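LYND (Lyngbya aestuarii, PDB 4V1T) probably acts as an ATP-dependent YcaO cyclodehydratase, converting cysteine residues of precursor peptides into thiazoline heterocycles. Local coordinates at residues Arg427-Lys439 and Tyr506-Leu518. Numbering follows the deposited sequence.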
# COMPACT_ATOMS: atom_id res chain seq x y z
N ARG B 427 -19.30 4.93 10.97
CA ARG B 427 -20.64 4.53 10.60
C ARG B 427 -20.97 3.13 11.10
O ARG B 427 -22.08 2.88 11.55
CB ARG B 427 -20.83 4.61 9.09
CG ARG B 427 -20.65 6.01 8.51
CD ARG B 427 -21.82 6.93 8.79
NE ARG B 427 -21.49 8.33 8.48
CZ ARG B 427 -21.40 8.82 7.24
NH1 ARG B 427 -21.62 8.04 6.18
NH2 ARG B 427 -21.09 10.10 7.06
N TYR B 428 -20.00 2.23 11.04
CA TYR B 428 -20.21 0.87 11.53
C TYR B 428 -20.47 0.83 13.04
O TYR B 428 -21.38 0.16 13.50
CB TYR B 428 -19.03 -0.03 11.18
CG TYR B 428 -19.02 -1.34 11.95
CD1 TYR B 428 -19.72 -2.45 11.49
CD2 TYR B 428 -18.33 -1.46 13.15
CE1 TYR B 428 -19.73 -3.64 12.19
CE2 TYR B 428 -18.33 -2.65 13.87
CZ TYR B 428 -19.02 -3.73 13.39
OH TYR B 428 -19.02 -4.91 14.10
N SER B 429 -19.65 1.57 13.78
CA SER B 429 -19.67 1.53 15.24
C SER B 429 -20.96 2.06 15.82
O SER B 429 -21.28 1.79 16.97
CB SER B 429 -18.49 2.32 15.80
OG SER B 429 -17.25 1.72 15.44
N GLY B 430 -21.71 2.81 15.03
CA GLY B 430 -22.96 3.39 15.48
C GLY B 430 -24.16 2.47 15.31
O GLY B 430 -25.25 2.78 15.79
N ILE B 431 -23.96 1.35 14.63
CA ILE B 431 -25.06 0.44 14.33
C ILE B 431 -25.45 -0.40 15.54
O ILE B 431 -24.59 -0.90 16.27
CB ILE B 431 -24.71 -0.49 13.16
CG1 ILE B 431 -24.45 0.34 11.89
CG2 ILE B 431 -25.86 -1.47 12.90
CD1 ILE B 431 -23.76 -0.45 10.79
N PHE B 432 -26.75 -0.56 15.73
CA PHE B 432 -27.27 -1.30 16.87
C PHE B 432 -27.06 -2.80 16.68
O PHE B 432 -27.64 -3.40 15.78
CB PHE B 432 -28.76 -0.97 17.06
CG PHE B 432 -29.40 -1.69 18.22
CD1 PHE B 432 -29.16 -1.29 19.52
CD2 PHE B 432 -30.25 -2.75 17.99
CE1 PHE B 432 -29.77 -1.95 20.58
CE2 PHE B 432 -30.85 -3.42 19.04
CZ PHE B 432 -30.61 -3.01 20.33
N GLN B 433 -26.24 -3.40 17.54
CA GLN B 433 -25.95 -4.84 17.48
C GLN B 433 -26.85 -5.65 18.42
O GLN B 433 -27.14 -6.82 18.16
CB GLN B 433 -24.49 -5.10 17.84
CG GLN B 433 -23.49 -4.41 16.93
CD GLN B 433 -22.06 -4.76 17.29
OE1 GLN B 433 -21.80 -5.71 18.03
NE2 GLN B 433 -21.11 -3.98 16.77
N GLY B 434 -27.28 -5.03 19.51
CA GLY B 434 -28.14 -5.68 20.49
C GLY B 434 -27.50 -5.83 21.87
O GLY B 434 -28.11 -6.39 22.77
N ASP B 435 -26.29 -5.31 22.04
CA ASP B 435 -25.56 -5.40 23.31
C ASP B 435 -25.28 -4.03 23.92
O ASP B 435 -24.50 -3.91 24.85
CB ASP B 435 -24.24 -6.15 23.11
CG ASP B 435 -23.32 -5.46 22.13
OD1 ASP B 435 -23.78 -4.54 21.42
OD2 ASP B 435 -22.12 -5.84 22.07
N GLU B 436 -25.92 -3.00 23.38
CA GLU B 436 -25.69 -1.64 23.82
C GLU B 436 -26.33 -1.40 25.19
O GLU B 436 -27.36 -2.02 25.52
CB GLU B 436 -26.25 -0.64 22.80
CG GLU B 436 -25.51 -0.60 21.47
CD GLU B 436 -25.78 -1.79 20.58
OE1 GLU B 436 -26.64 -2.63 20.93
OE2 GLU B 436 -25.12 -1.91 19.52
N PRO B 437 -25.73 -0.50 25.99
CA PRO B 437 -26.26 -0.22 27.33
C PRO B 437 -27.70 0.26 27.30
O PRO B 437 -28.00 1.28 26.68
CB PRO B 437 -25.32 0.87 27.86
CG PRO B 437 -24.69 1.47 26.66
CD PRO B 437 -24.56 0.35 25.69
N ARG B 438 -28.57 -0.48 27.97
CA ARG B 438 -30.01 -0.26 27.89
C ARG B 438 -30.67 -0.54 29.23
O ARG B 438 -30.22 -1.41 29.98
CB ARG B 438 -30.64 -1.19 26.85
CG ARG B 438 -30.56 -0.70 25.43
CD ARG B 438 -31.03 -1.79 24.49
NE ARG B 438 -30.12 -2.92 24.50
CZ ARG B 438 -30.39 -4.10 23.95
NH1 ARG B 438 -31.54 -4.31 23.35
NH2 ARG B 438 -29.49 -5.06 24.01
N LYS B 439 -31.76 0.18 29.49
CA LYS B 439 -32.62 -0.11 30.63
C LYS B 439 -34.07 0.20 30.24
O LYS B 439 -34.36 1.27 29.73
CB LYS B 439 -32.20 0.71 31.85
CG LYS B 439 -32.95 0.31 33.12
CD LYS B 439 -32.22 0.77 34.38
CE LYS B 439 -32.22 2.28 34.50
NZ LYS B 439 -31.62 2.72 35.79
N TYR B 506 -30.34 10.15 30.26
CA TYR B 506 -30.92 9.07 29.46
C TYR B 506 -31.64 9.58 28.22
O TYR B 506 -32.48 10.49 28.30
CB TYR B 506 -31.89 8.25 30.30
CG TYR B 506 -31.23 7.42 31.36
CD1 TYR B 506 -30.70 6.17 31.06
CD2 TYR B 506 -31.13 7.88 32.66
CE1 TYR B 506 -30.09 5.40 32.03
CE2 TYR B 506 -30.52 7.12 33.64
CZ TYR B 506 -30.00 5.88 33.33
OH TYR B 506 -29.40 5.14 34.31
N LEU B 507 -31.30 8.99 27.08
CA LEU B 507 -32.02 9.20 25.84
C LEU B 507 -32.60 7.87 25.38
O LEU B 507 -32.06 6.81 25.72
CB LEU B 507 -31.11 9.76 24.74
CG LEU B 507 -30.85 11.26 24.78
CD1 LEU B 507 -29.69 11.56 25.69
CD2 LEU B 507 -30.55 11.79 23.39
N PRO B 508 -33.69 7.91 24.58
CA PRO B 508 -34.15 6.64 24.00
C PRO B 508 -33.05 5.99 23.15
O PRO B 508 -32.35 6.68 22.43
CB PRO B 508 -35.38 7.05 23.16
CG PRO B 508 -35.32 8.54 23.05
CD PRO B 508 -34.55 9.04 24.23
N THR B 509 -32.92 4.67 23.27
CA THR B 509 -31.91 3.92 22.53
C THR B 509 -32.06 4.16 21.03
O THR B 509 -31.08 4.12 20.29
CB THR B 509 -32.01 2.42 22.85
OG1 THR B 509 -31.94 2.22 24.27
CG2 THR B 509 -30.89 1.64 22.20
N ALA B 510 -33.29 4.43 20.60
CA ALA B 510 -33.58 4.63 19.18
C ALA B 510 -32.85 5.84 18.60
O ALA B 510 -32.64 5.92 17.39
CB ALA B 510 -35.08 4.75 18.97
N LEU B 511 -32.50 6.79 19.47
CA LEU B 511 -31.77 7.99 19.04
C LEU B 511 -30.25 7.81 19.06
O LEU B 511 -29.53 8.51 18.36
CB LEU B 511 -32.14 9.18 19.93
CG LEU B 511 -33.37 9.99 19.54
CD1 LEU B 511 -33.59 11.09 20.55
CD2 LEU B 511 -33.23 10.59 18.14
N CYS B 512 -29.78 6.86 19.86
CA CYS B 512 -28.36 6.71 20.15
C CYS B 512 -27.61 5.81 19.16
O CYS B 512 -26.40 5.90 19.06
CB CYS B 512 -28.18 6.16 21.57
SG CYS B 512 -28.83 7.23 22.86
N TYR B 513 -28.33 4.96 18.45
CA TYR B 513 -27.72 4.02 17.52
C TYR B 513 -28.52 3.90 16.23
O TYR B 513 -29.73 4.15 16.22
CB TYR B 513 -27.59 2.65 18.17
CG TYR B 513 -26.85 2.69 19.48
CD1 TYR B 513 -25.45 2.70 19.52
CD2 TYR B 513 -27.54 2.74 20.69
CE1 TYR B 513 -24.77 2.74 20.72
CE2 TYR B 513 -26.86 2.77 21.90
CZ TYR B 513 -25.48 2.78 21.90
OH TYR B 513 -24.80 2.82 23.08
N TYR B 514 -27.84 3.52 15.16
CA TYR B 514 -28.50 3.29 13.87
C TYR B 514 -29.34 2.02 13.90
O TYR B 514 -28.97 1.03 14.54
CB TYR B 514 -27.46 3.16 12.73
CG TYR B 514 -26.62 4.38 12.49
CD1 TYR B 514 -27.20 5.63 12.36
CD2 TYR B 514 -25.23 4.29 12.38
CE1 TYR B 514 -26.42 6.75 12.13
CE2 TYR B 514 -24.45 5.40 12.15
CZ TYR B 514 -25.06 6.63 12.02
OH TYR B 514 -24.28 7.74 11.79
N HIS B 515 -30.45 2.06 13.17
CA HIS B 515 -31.26 0.89 12.92
C HIS B 515 -31.68 0.17 14.20
O HIS B 515 -31.63 -1.05 14.26
CB HIS B 515 -30.53 -0.09 11.99
CG HIS B 515 -30.14 0.52 10.68
ND1 HIS B 515 -28.87 0.96 10.41
CD2 HIS B 515 -30.88 0.79 9.57
CE1 HIS B 515 -28.82 1.46 9.19
NE2 HIS B 515 -30.03 1.37 8.66
N TYR B 516 -32.10 0.93 15.21
CA TYR B 516 -32.72 0.34 16.39
C TYR B 516 -34.15 -0.02 16.02
O TYR B 516 -34.89 0.84 15.57
CB TYR B 516 -32.71 1.32 17.56
CG TYR B 516 -33.43 0.80 18.77
CD1 TYR B 516 -32.78 -0.03 19.69
CD2 TYR B 516 -34.76 1.11 19.01
CE1 TYR B 516 -33.44 -0.52 20.80
CE2 TYR B 516 -35.42 0.63 20.12
CZ TYR B 516 -34.76 -0.19 21.01
OH TYR B 516 -35.39 -0.68 22.11
N PRO B 517 -34.55 -1.28 16.21
CA PRO B 517 -35.91 -1.63 15.79
C PRO B 517 -36.99 -1.15 16.76
O PRO B 517 -36.90 -1.42 17.97
CB PRO B 517 -35.88 -3.17 15.74
CG PRO B 517 -34.58 -3.59 16.39
CD PRO B 517 -33.93 -2.37 16.98
N LEU B 518 -37.98 -0.44 16.23
CA LEU B 518 -39.16 -0.03 17.01
C LEU B 518 -40.41 -0.71 16.47
O LEU B 518 -40.47 -1.05 15.30
CB LEU B 518 -39.33 1.48 16.96
CG LEU B 518 -38.31 2.30 17.77
CD1 LEU B 518 -38.50 3.78 17.52
CD2 LEU B 518 -38.44 2.01 19.26
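Ile431 and Tyr514 form a single beta bridge in the YcaO domain, joining the chain that leaves helix 413-429 to the loop after strand 503-508. Tyr514 N gives a bond of 2.8 Å to Gly430 O, and Phe432 N returns one of 3.0 Å to Tyr514 O. Glycine suits position 430 because a beta carbon there would run into CE2 of the Tyr514 ring. The side chain of Arg427, in the same helix, lies about 4 Å from a bound magnesium ion and about 3 Å from a phosphate ion.

Phe432 directs its side chain at the opposing loop. With CG anti to the backbone N (chi1 180°), its ring presents a face to the edge of Tyr516 in a T-shaped pair, centroids 4.9 Å apart and planes at 75°. Gly434 N lies over the other face, while Pro517 CD packs obliquely against CD2. Beyond the pair, the Tyr516 hydroxyl bonds to Glu492.

Glu436 serves twice. With CG anti to the carbonyl carbon (chi1 -69°), it lays CG over one face of Tyr513 as a CH-pi contact, 3.5 Å from the ring centroid. The bend at chi2 then turns the carboxylate back to accept Gln433 N on OE2 and Gly434 N on OE1, holding the turn together, and OE2 also forms a salt bridge with Arg722. At the hydroxyl end of the same ring, Pro437 CD rests 3.6 Å from Tyr513 OH.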